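Local coordinates for protein bifunctional endo-1,4-beta-xylanase A (Neocallimastix patriciarum, PDB 2VG9) that probably cleaves internal beta-1,4-xylosidic bonds of xylan, as a family 11 endo-xylanase domain with a beta jelly-roll fold, at residues M1-Q11 with I23-L34. Sequence-based numbering, arbitrary orientation.
Sequences MKFTVGNGQNQ and IWTNGGEGSMTL
Val5 and Ile23 meet tip to tip where the two sheets of the GH11 jelly roll face each other, a worked example of how one short chain segment can serve both layers of a beta-sandwich. Strand 2-5 pairs antiparallel with strand 29-34 as the outermost strand of one sheet, whereas Gln11 passes into the other, opposite Trp24. Val5 N donates to Gly30 O at 2.8 Å with a nearly straight N-H...O angle of 171°, and Phe3 and Met32 exchange a pair of bonds through their backbone N and O atoms.

The packing is tight between the layers. Val5 CG2, lodged between its own backbone N and carbonyl carbon (CG1 chi1 -65°), touches Ile23 CD1 at 3.7 Å and Thr25 CG2 at 3.7 Å. Ile23 holds CG1 anti to its backbone N (chi1 -178°) and continues extended, which points CD1 at the side chain of Val5, while its CG2 branch lies 4.1 Å from Phe3 CB. Phe3 in turn receives Leu34 CG at its ring edge, in plane, and stacks on Tyr21. An alanine in place of Ile23 would probably open a gap beside Val5 CG2 and deprive Phe3 CB of its branched neighbour.

The face that carries Lys2, Thr4 and Thr33 is more open and polar. Lys2 lays its aliphatic CG 3.8 Å from Thr33 OG1, and the buried Ser31 OG is satisfied by a hydrogen bond with the Glu43 carboxylate. At the turn end, Asn10 O accepts from Thr25 N at 2.8 Å, and a water accepts from Gly27 N and donates weakly to Asn10 OD1. The apolar branches of Val5, Ile23 and Thr25 thus meet between the layers, backbone bonds set the pairing, and polar or charged groups lie on the Lys2-Thr33 face and around the turn.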
# COMPACT_ATOMS: atom_id res chain seq x y z
N MET A 1 20.45 -6.82 -6.18
CA MET A 1 20.20 -5.59 -6.99
C MET A 1 19.51 -4.48 -6.15
O MET A 1 18.39 -4.66 -5.68
CB MET A 1 19.35 -5.93 -8.22
CG MET A 1 19.15 -4.78 -9.16
SD MET A 1 20.70 -4.27 -9.92
CE MET A 1 20.33 -2.54 -10.23
N LYS A 2 20.21 -3.35 -6.00
CA LYS A 2 19.80 -2.26 -5.11
C LYS A 2 19.50 -0.91 -5.83
O LYS A 2 20.19 -0.50 -6.78
CB LYS A 2 20.83 -2.09 -3.99
CG LYS A 2 20.50 -1.00 -3.01
CD LYS A 2 21.76 -0.40 -2.37
CE LYS A 2 21.96 -0.88 -0.92
NZ LYS A 2 23.15 -0.19 -0.26
N PHE A 3 18.48 -0.22 -5.34
CA PHE A 3 18.05 1.08 -5.84
C PHE A 3 17.98 2.04 -4.67
O PHE A 3 17.31 1.73 -3.68
CB PHE A 3 16.68 0.95 -6.47
CG PHE A 3 16.67 0.02 -7.65
CD1 PHE A 3 17.14 0.45 -8.89
CD2 PHE A 3 16.23 -1.30 -7.51
CE1 PHE A 3 17.17 -0.43 -9.98
CE2 PHE A 3 16.24 -2.17 -8.59
CZ PHE A 3 16.70 -1.72 -9.83
N THR A 4 18.68 3.18 -4.79
CA THR A 4 18.88 4.11 -3.69
C THR A 4 18.19 5.43 -4.02
O THR A 4 18.24 5.88 -5.17
CB THR A 4 20.37 4.33 -3.37
OG1 THR A 4 20.94 3.08 -2.97
CG2 THR A 4 20.56 5.31 -2.19
N VAL A 5 17.54 6.03 -3.03
CA VAL A 5 16.90 7.32 -3.23
C VAL A 5 17.36 8.35 -2.17
O VAL A 5 17.79 7.97 -1.06
CB VAL A 5 15.33 7.22 -3.28
CG1 VAL A 5 14.87 6.41 -4.52
CG2 VAL A 5 14.77 6.64 -1.95
N GLY A 6 17.26 9.63 -2.52
CA GLY A 6 17.63 10.71 -1.63
C GLY A 6 19.08 11.15 -1.74
O GLY A 6 19.56 11.95 -0.93
N ASN A 7 19.77 10.61 -2.75
CA ASN A 7 21.19 10.90 -2.98
C ASN A 7 21.47 11.30 -4.44
O ASN A 7 22.50 10.94 -5.01
CB ASN A 7 22.06 9.70 -2.56
CG ASN A 7 22.03 9.44 -1.05
OD1 ASN A 7 22.33 10.33 -0.24
ND2 ASN A 7 21.67 8.20 -0.66
N GLY A 8 20.54 12.06 -5.03
CA GLY A 8 20.61 12.42 -6.45
C GLY A 8 19.32 12.12 -7.22
O GLY A 8 18.81 12.98 -7.95
N GLN A 9 18.81 10.90 -7.06
CA GLN A 9 17.51 10.50 -7.61
C GLN A 9 16.55 10.27 -6.46
O GLN A 9 16.89 9.55 -5.52
CB GLN A 9 17.60 9.19 -8.40
CG GLN A 9 18.71 9.13 -9.45
CD GLN A 9 18.54 10.15 -10.54
OE1 GLN A 9 19.51 10.82 -10.93
NE2 GLN A 9 17.32 10.29 -11.05
N ASN A 10 15.36 10.86 -6.55
CA ASN A 10 14.34 10.66 -5.53
C ASN A 10 13.37 9.50 -5.77
O ASN A 10 12.54 9.20 -4.91
CB ASN A 10 13.56 11.96 -5.28
CG ASN A 10 14.37 12.98 -4.46
OD1 ASN A 10 15.30 12.62 -3.71
ND2 ASN A 10 14.02 14.25 -4.59
N GLN A 11 13.47 8.86 -6.94
CA GLN A 11 12.56 7.77 -7.29
C GLN A 11 13.22 6.78 -8.24
O GLN A 11 14.07 7.17 -9.04
CB GLN A 11 11.30 8.32 -7.94
CG GLN A 11 10.23 7.27 -8.28
CD GLN A 11 9.13 7.87 -9.11
OE1 GLN A 11 9.37 8.78 -9.92
NE2 GLN A 11 7.89 7.39 -8.90
N ILE A 23 10.38 2.73 -5.43
CA ILE A 23 10.89 3.39 -4.22
C ILE A 23 10.91 4.90 -4.50
O ILE A 23 11.23 5.31 -5.63
CB ILE A 23 12.31 2.86 -3.82
CG1 ILE A 23 12.78 3.55 -2.53
CG2 ILE A 23 13.32 2.92 -5.06
CD1 ILE A 23 14.00 3.02 -1.91
N TRP A 24 10.53 5.71 -3.51
CA TRP A 24 10.46 7.16 -3.68
C TRP A 24 10.70 7.83 -2.34
O TRP A 24 10.41 7.25 -1.27
CB TRP A 24 9.09 7.56 -4.28
CG TRP A 24 8.76 9.02 -4.20
CD1 TRP A 24 8.94 9.97 -5.17
CD2 TRP A 24 8.18 9.70 -3.08
NE1 TRP A 24 8.52 11.20 -4.71
CE2 TRP A 24 8.04 11.05 -3.43
CE3 TRP A 24 7.78 9.29 -1.81
CZ2 TRP A 24 7.50 11.99 -2.55
CZ3 TRP A 24 7.26 10.21 -0.94
CH2 TRP A 24 7.12 11.56 -1.32
N THR A 25 11.26 9.04 -2.38
CA THR A 25 11.37 9.86 -1.17
C THR A 25 11.19 11.34 -1.49
O THR A 25 11.39 11.77 -2.61
CB THR A 25 12.70 9.62 -0.38
OG1 THR A 25 12.60 10.24 0.92
CG2 THR A 25 13.91 10.18 -1.16
N ASN A 26 10.72 12.09 -0.51
CA ASN A 26 10.85 13.52 -0.52
C ASN A 26 11.53 13.85 0.79
O ASN A 26 10.94 13.71 1.87
CB ASN A 26 9.50 14.21 -0.57
CG ASN A 26 9.63 15.71 -0.61
OD1 ASN A 26 9.85 16.28 -1.67
ND2 ASN A 26 9.49 16.36 0.55
N GLY A 27 12.81 14.21 0.69
CA GLY A 27 13.54 14.75 1.83
C GLY A 27 14.25 13.75 2.71
O GLY A 27 14.91 14.16 3.66
N GLY A 28 14.09 12.46 2.43
CA GLY A 28 14.77 11.42 3.17
C GLY A 28 15.80 10.73 2.30
O GLY A 28 16.18 11.24 1.25
N GLU A 29 16.24 9.55 2.72
CA GLU A 29 17.09 8.66 1.93
C GLU A 29 16.66 7.24 2.25
O GLU A 29 16.05 6.98 3.31
CB GLU A 29 18.62 8.83 2.19
CG GLU A 29 19.19 8.03 3.40
CD GLU A 29 19.64 6.58 3.07
OE1 GLU A 29 20.15 6.34 1.93
OE2 GLU A 29 19.50 5.67 3.97
N GLY A 30 17.01 6.31 1.35
CA GLY A 30 16.63 4.93 1.54
C GLY A 30 17.00 4.10 0.33
O GLY A 30 17.56 4.62 -0.64
N SER A 31 16.70 2.81 0.40
CA SER A 31 17.02 1.92 -0.67
C SER A 31 16.09 0.72 -0.64
O SER A 31 15.45 0.45 0.38
CB SER A 31 18.48 1.49 -0.59
OG SER A 31 18.74 0.70 0.56
N MET A 32 15.98 0.06 -1.79
CA MET A 32 15.28 -1.19 -1.92
C MET A 32 16.23 -2.14 -2.57
O MET A 32 16.89 -1.80 -3.54
CB MET A 32 14.02 -1.05 -2.79
CG MET A 32 13.32 -2.40 -3.08
SD MET A 32 11.90 -2.31 -4.23
CE MET A 32 11.82 -0.57 -4.35
N THR A 33 16.27 -3.36 -2.06
CA THR A 33 17.05 -4.46 -2.67
C THR A 33 16.04 -5.49 -3.10
O THR A 33 15.32 -6.02 -2.26
CB THR A 33 18.09 -5.03 -1.64
OG1 THR A 33 19.00 -3.96 -1.26
CG2 THR A 33 18.91 -6.16 -2.20
N LEU A 34 15.98 -5.78 -4.40
CA LEU A 34 15.08 -6.83 -4.93
C LEU A 34 15.47 -8.22 -4.47
O LEU A 34 16.65 -8.48 -4.27
CB LEU A 34 15.09 -6.84 -6.47
CG LEU A 34 14.81 -5.55 -7.22
CD1 LEU A 34 14.80 -5.82 -8.73
CD2 LEU A 34 13.50 -4.90 -6.74
O HOH W 1 14.71 14.47 -1.66